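Local atomic coordinates of phosphohistidine phosphatase SixA (Escherichia coli, PDB entry 1UJC), a protein that removes phosphate from phosphohistidine in the HPt domain of the ArcB sensor, within the multistep His-Asp phosphorelay. Residues Y114-L119 with A132-T137; N26-S31 with A56-E61. One frame throughout, in Å; residues are numbered along the deposited sequence.

Contact 1: Y114-L119 with A132-T137; sequences YLVAEL and AIASVT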
loop_
_atom_site.group_PDB
_atom_site.type_symbol
_atom_site.label_atom_id
_atom_site.label_comp_id
_atom_site.label_asym_id
_atom_site.label_seq_id
_atom_site.Cartn_x
_atom_site.Cartn_y
_atom_site.Cartn_z
ATOM N N TYR A 114 -8.279 -6.007 -5.537
ATOM C CA TYR A 114 -9.694 -5.658 -5.446
ATOM C C TYR A 114 -9.893 -4.199 -5.047
ATOM O O TYR A 114 -10.847 -3.554 -5.483
ATOM C CB TYR A 114 -10.416 -6.542 -4.421
ATOM C CG TYR A 114 -10.318 -8.024 -4.680
ATOM C CD1 TYR A 114 -10.574 -8.554 -5.944
ATOM C CD2 TYR A 114 -9.987 -8.904 -3.651
ATOM C CE1 TYR A 114 -10.499 -9.928 -6.176
ATOM C CE2 TYR A 114 -9.912 -10.275 -3.872
ATOM C CZ TYR A 114 -10.170 -10.781 -5.136
ATOM O OH TYR A 114 -10.121 -12.146 -5.339
ATOM N N LEU A 115 -8.996 -3.689 -4.209
ATOM C CA LEU A 115 -9.087 -2.307 -3.758
ATOM C C LEU A 115 -9.032 -1.340 -4.933
ATOM O O LEU A 115 -9.826 -0.401 -5.001
ATOM C CB LEU A 115 -7.958 -1.989 -2.773
ATOM C CG LEU A 115 -7.978 -0.587 -2.158
ATOM C CD1 LEU A 115 -9.317 -0.326 -1.481
ATOM C CD2 LEU A 115 -6.850 -0.464 -1.153
ATOM N N VAL A 116 -8.092 -1.560 -5.852
ATOM C CA VAL A 116 -7.974 -0.697 -7.022
ATOM C C VAL A 116 -9.259 -0.724 -7.847
ATOM O O VAL A 116 -9.749 0.321 -8.270
ATOM C CB VAL A 116 -6.799 -1.123 -7.934
ATOM C CG1 VAL A 116 -6.814 -0.305 -9.223
ATOM C CG2 VAL A 116 -5.480 -0.920 -7.211
ATOM N N ALA A 117 -9.798 -1.919 -8.077
ATOM C CA ALA A 117 -11.028 -2.065 -8.859
ATOM C C ALA A 117 -12.186 -1.378 -8.148
ATOM O O ALA A 117 -12.942 -0.625 -8.760
ATOM C CB ALA A 117 -11.347 -3.541 -9.073
ATOM N N GLU A 118 -12.315 -1.647 -6.852
ATOM C CA GLU A 118 -13.368 -1.054 -6.032
ATOM C C GLU A 118 -13.323 0.472 -6.100
ATOM O O GLU A 118 -14.358 1.125 -6.186
ATOM C CB GLU A 118 -13.209 -1.514 -4.581
ATOM C CG GLU A 118 -14.076 -0.795 -3.554
ATOM C CD GLU A 118 -15.552 -1.095 -3.702
ATOM O OE1 GLU A 118 -15.892 -2.125 -4.318
ATOM O OE2 GLU A 118 -16.374 -0.306 -3.182
ATOM N N LEU A 119 -12.118 1.031 -6.061
ATOM C CA LEU A 119 -11.947 2.480 -6.112
ATOM C C LEU A 119 -12.080 3.048 -7.523
ATOM O O LEU A 119 -12.568 4.166 -7.711
ATOM C CB LEU A 119 -10.569 2.862 -5.558
ATOM C CG LEU A 119 -10.227 2.456 -4.124
ATOM C CD1 LEU A 119 -8.746 2.694 -3.882
ATOM C CD2 LEU A 119 -11.068 3.252 -3.140
ATOM N N ALA A 132 5.272 -3.899 -5.077
ATOM C CA ALA A 132 4.733 -3.123 -6.194
ATOM C C ALA A 132 3.767 -2.059 -5.677
ATOM O O ALA A 132 3.100 -2.260 -4.666
ATOM C CB ALA A 132 4.018 -4.044 -7.179
ATOM N N ILE A 133 3.682 -0.937 -6.381
ATOM C CA ILE A 133 2.806 0.148 -5.958
ATOM C C ILE A 133 1.853 0.627 -7.046
ATOM O O ILE A 133 2.253 0.858 -8.186
ATOM C CB ILE A 133 3.623 1.366 -5.479
ATOM C CG1 ILE A 133 4.428 0.998 -4.231
ATOM C CG2 ILE A 133 2.697 2.538 -5.174
ATOM C CD1 ILE A 133 5.340 2.108 -3.750
ATOM N N ALA A 134 0.588 0.783 -6.675
ATOM C CA ALA A 134 -0.419 1.263 -7.607
ATOM C C ALA A 134 -0.793 2.681 -7.204
ATOM O O ALA A 134 -0.987 2.968 -6.020
ATOM C CB ALA A 134 -1.642 0.367 -7.568
ATOM N N SER A 135 -0.879 3.565 -8.189
ATOM C CA SER A 135 -1.239 4.957 -7.953
ATOM C C SER A 135 -2.675 5.194 -8.373
ATOM O O SER A 135 -3.059 4.897 -9.501
ATOM C CB SER A 135 -0.337 5.894 -8.747
ATOM O OG SER A 135 -0.929 7.176 -8.831
ATOM N N VAL A 136 -3.456 5.747 -7.457
ATOM C CA VAL A 136 -4.859 6.023 -7.705
ATOM C C VAL A 136 -5.209 7.421 -7.235
ATOM O O VAL A 136 -4.897 7.792 -6.111
ATOM C CB VAL A 136 -5.764 5.033 -6.933
ATOM C CG1 VAL A 136 -7.222 5.441 -7.064
ATOM C CG2 VAL A 136 -5.551 3.615 -7.453
ATOM N N THR A 137 -5.849 8.197 -8.098
ATOM C CA THR A 137 -6.272 9.533 -7.709
ATOM C C THR A 137 -7.739 9.388 -7.343
ATOM O O THR A 137 -8.560 9.027 -8.188
ATOM C CB THR A 137 -6.129 10.532 -8.857
ATOM O OG1 THR A 137 -4.743 10.690 -9.176
ATOM C CG2 THR A 137 -6.721 11.880 -8.461
#

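Contact 2: N26-S31 with A56-E61; sequences NGCDES and AEQTLE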
loop_
_atom_site.group_PDB
_atom_site.type_symbol
_atom_site.label_atom_id
_atom_site.label_comp_id
_atom_site.label_asym_id
_atom_site.label_seq_id
_atom_site.Cartn_x
_atom_site.Cartn_y
_atom_site.Cartn_z
ATOM N N ASN A 26 15.570 -9.839 0.860
ATOM C CA ASN A 26 15.213 -9.328 -0.464
ATOM C C ASN A 26 13.960 -8.469 -0.342
ATOM O O ASN A 26 13.875 -7.398 -0.939
ATOM C CB ASN A 26 14.968 -10.495 -1.432
ATOM C CG ASN A 26 14.370 -10.048 -2.757
ATOM O OD1 ASN A 26 15.023 -9.371 -3.561
ATOM N ND2 ASN A 26 13.115 -10.425 -2.989
ATOM N N GLY A 27 12.994 -8.944 0.441
ATOM C CA GLY A 27 11.765 -8.197 0.640
ATOM C C GLY A 27 12.066 -6.825 1.207
ATOM O O GLY A 27 11.400 -5.844 0.871
ATOM N N CYS A 28 13.065 -6.758 2.084
ATOM C CA CYS A 28 13.478 -5.495 2.676
ATOM C C CYS A 28 14.160 -4.664 1.596
ATOM O O CYS A 28 13.827 -3.496 1.394
ATOM C CB CYS A 28 14.462 -5.728 3.832
ATOM S SG CYS A 28 13.721 -6.368 5.356
ATOM N N ASP A 29 15.107 -5.282 0.896
ATOM C CA ASP A 29 15.842 -4.593 -0.158
ATOM C C ASP A 29 14.916 -3.966 -1.192
ATOM O O ASP A 29 15.035 -2.781 -1.503
ATOM C CB ASP A 29 16.807 -5.550 -0.863
ATOM C CG ASP A 29 17.840 -6.150 0.079
ATOM O OD1 ASP A 29 18.381 -5.421 0.937
ATOM O OD2 ASP A 29 18.122 -7.358 -0.055
ATOM N N GLU A 30 13.988 -4.759 -1.722
ATOM C CA GLU A 30 13.064 -4.257 -2.730
ATOM C C GLU A 30 12.112 -3.209 -2.186
ATOM O O GLU A 30 11.714 -2.296 -2.910
ATOM C CB GLU A 30 12.255 -5.398 -3.339
ATOM C CG GLU A 30 13.101 -6.462 -3.987
ATOM C CD GLU A 30 12.277 -7.390 -4.841
ATOM O OE1 GLU A 30 11.196 -7.815 -4.376
ATOM O OE2 GLU A 30 12.711 -7.695 -5.972
ATOM N N SER A 31 11.737 -3.334 -0.919
ATOM C CA SER A 31 10.839 -2.351 -0.338
ATOM C C SER A 31 11.542 -1.001 -0.241
ATOM O O SER A 31 10.920 0.043 -0.443
ATOM C CB SER A 31 10.349 -2.814 1.035
ATOM O OG SER A 31 9.314 -3.773 0.886
ATOM N N ALA A 56 3.441 -6.562 6.687
ATOM C CA ALA A 56 3.001 -5.253 6.218
ATOM C C ALA A 56 3.717 -4.162 7.021
ATOM O O ALA A 56 4.307 -3.240 6.457
ATOM C CB ALA A 56 1.487 -5.119 6.368
ATOM N N GLU A 57 3.674 -4.286 8.343
ATOM C CA GLU A 57 4.312 -3.319 9.222
ATOM C C GLU A 57 5.819 -3.214 8.960
ATOM O O GLU A 57 6.378 -2.121 8.982
ATOM C CB GLU A 57 4.043 -3.697 10.686
ATOM C CG GLU A 57 2.558 -3.810 11.017
ATOM C CD GLU A 57 2.287 -4.269 12.443
ATOM O OE1 GLU A 57 3.056 -5.112 12.957
ATOM O OE2 GLU A 57 1.292 -3.805 13.040
ATOM N N GLN A 58 6.471 -4.342 8.700
ATOM C CA GLN A 58 7.905 -4.329 8.445
ATOM C C GLN A 58 8.196 -3.646 7.112
ATOM O O GLN A 58 9.196 -2.948 6.969
ATOM C CB GLN A 58 8.464 -5.748 8.429
ATOM C CG GLN A 58 9.944 -5.793 8.750
ATOM C CD GLN A 58 10.534 -7.178 8.622
ATOM O OE1 GLN A 58 9.833 -8.180 8.752
ATOM N NE2 GLN A 58 11.837 -7.241 8.387
ATOM N N THR A 59 7.325 -3.859 6.132
ATOM C CA THR A 59 7.497 -3.218 4.837
ATOM C C THR A 59 7.441 -1.710 5.083
ATOM O O THR A 59 8.222 -0.944 4.514
ATOM C CB THR A 59 6.377 -3.621 3.865
ATOM O OG1 THR A 59 6.509 -5.010 3.535
ATOM C CG2 THR A 59 6.450 -2.790 2.596
ATOM N N LEU A 60 6.527 -1.301 5.959
ATOM C CA LEU A 60 6.356 0.107 6.314
ATOM C C LEU A 60 7.642 0.644 6.952
ATOM O O LEU A 60 8.095 1.735 6.617
ATOM C CB LEU A 60 5.199 0.263 7.306
ATOM C CG LEU A 60 4.476 1.612 7.444
ATOM C CD1 LEU A 60 3.903 1.706 8.848
ATOM C CD2 LEU A 60 5.408 2.780 7.186
ATOM N N GLU A 61 8.210 -0.120 7.883
ATOM C CA GLU A 61 9.445 0.285 8.561
ATOM C C GLU A 61 10.505 0.601 7.522
ATOM O O GLU A 61 11.088 1.684 7.510
ATOM C CB GLU A 61 10.004 -0.838 9.446
ATOM C CG GLU A 61 9.114 -1.357 10.548
ATOM C CD GLU A 61 9.741 -2.554 11.271
ATOM O OE1 GLU A 61 9.037 -3.184 12.085
ATOM O OE2 GLU A 61 10.939 -2.860 11.021
#

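Contact 1: Y114-L119 with A132-T137
Val116 meets Ala134 and Val136 with both of its methyls, and its chi1 of 173° decides which goes where. CG1 lies anti to the backbone N. CG2 lies beside that N and anti to the carbonyl carbon. Both methyls of Val116 reach the strand, although its CB points past the strand rather than at it. CG2 of Val116 lies 4.1 Å from CB of Ala134. CG1 of Val116 lies 4.5 Å from CG2 of Val136. Leu119 follows one turn on: its CD1 lies 4.5 Å from CG1 of Val136, and its CB is equally near. Val136 therefore receives both helix residues, one on each of its methyls. The contact is wholly apolar and loose. Ala134 and Val136 are two apart on the strand and project from the same face, whereas Ser135 between them points away from the helix. The axes of 114-119 and 133-137 run nearly parallel, at 17° and 10.0 Å apart. This is the spacing of a helix laid along a sheet, as in the alpha/beta fold of the histidine phosphatases. All four touching residues are buried. Ile5 of strand 2-7 touches Val116 and Leu119, and Phe146 of strand 144-150 touches Val116 and Ala134. Strand 133-138 lies between these two, antiparallel to both. By its side-chain contacts helix 111-119 packs on one face of the sheet at this end, with helix 85-98 beside it against Leu115.

Contact 2: N26-S31 with A56-E61
Ser31 and Thr59 form the closer of two side-chain contacts between the helices. This one is a van der Waals contact: the methyl CG2 of Thr59 sits 3.5 Å from OG of Ser31. Thr59 CG2 is anti to the backbone N (chi1 of OG1 -68°), while OG1 lies beside that N. The methyl and not the hydroxyl thus comes nearest to the serine. The second contact is between Cys28 and Gln58, nearer the solvent. Gln58 is extended beyond CG, and this brings NE2 to 3.7 Å from SG of Cys28. The segments belong to helices 25-40 and 54-66 of the histidine phosphatase fold. CA of Ser31 and CA of Thr59 are 6.2 Å apart, consistent with the short side chains of both residues. The hydrogen bonds of these side chains stay within one segment or leave both. OG of Ser31 donates to O of Gly27 at 2.9 Å, nearly in line with the C=O. That carbonyl also accepts a hydrogen bond from N of Ser31. Ser31 OG is also hydrogen-bonded to Ser131 OG, and Gln58 OE1 accepts a hydrogen bond from N of Leu23, which probably fixes the turn of the amide. OG1 of Thr59 donates a hydrogen bond to O of Arg55 and accepts one from N of Gly9. Arg55 lines the tungstate pocket together with His8, which Thr59 touches, and the Thr59 side chain is about 9 Å from the anion.

From the N terminus, the chain passes strand 2-7 and then enters helix 25-40. Contact 2 brings this helix against helix 54-66 and closes a loop of 24 residues that contains strand 47-50. The chain then runs through helix 85-98 and strand 102-107 to helix 111-119. Contact 1 closes a shorter loop, 12 residues without helix or strand, before strand 133-138. The two loops follow in series; they neither nest nor cross. Contact 2 joins helix to helix, contact 1 helix to sheet. Their centres are 19 Å apart, on opposite sides of the chain's centre, and they do not touch.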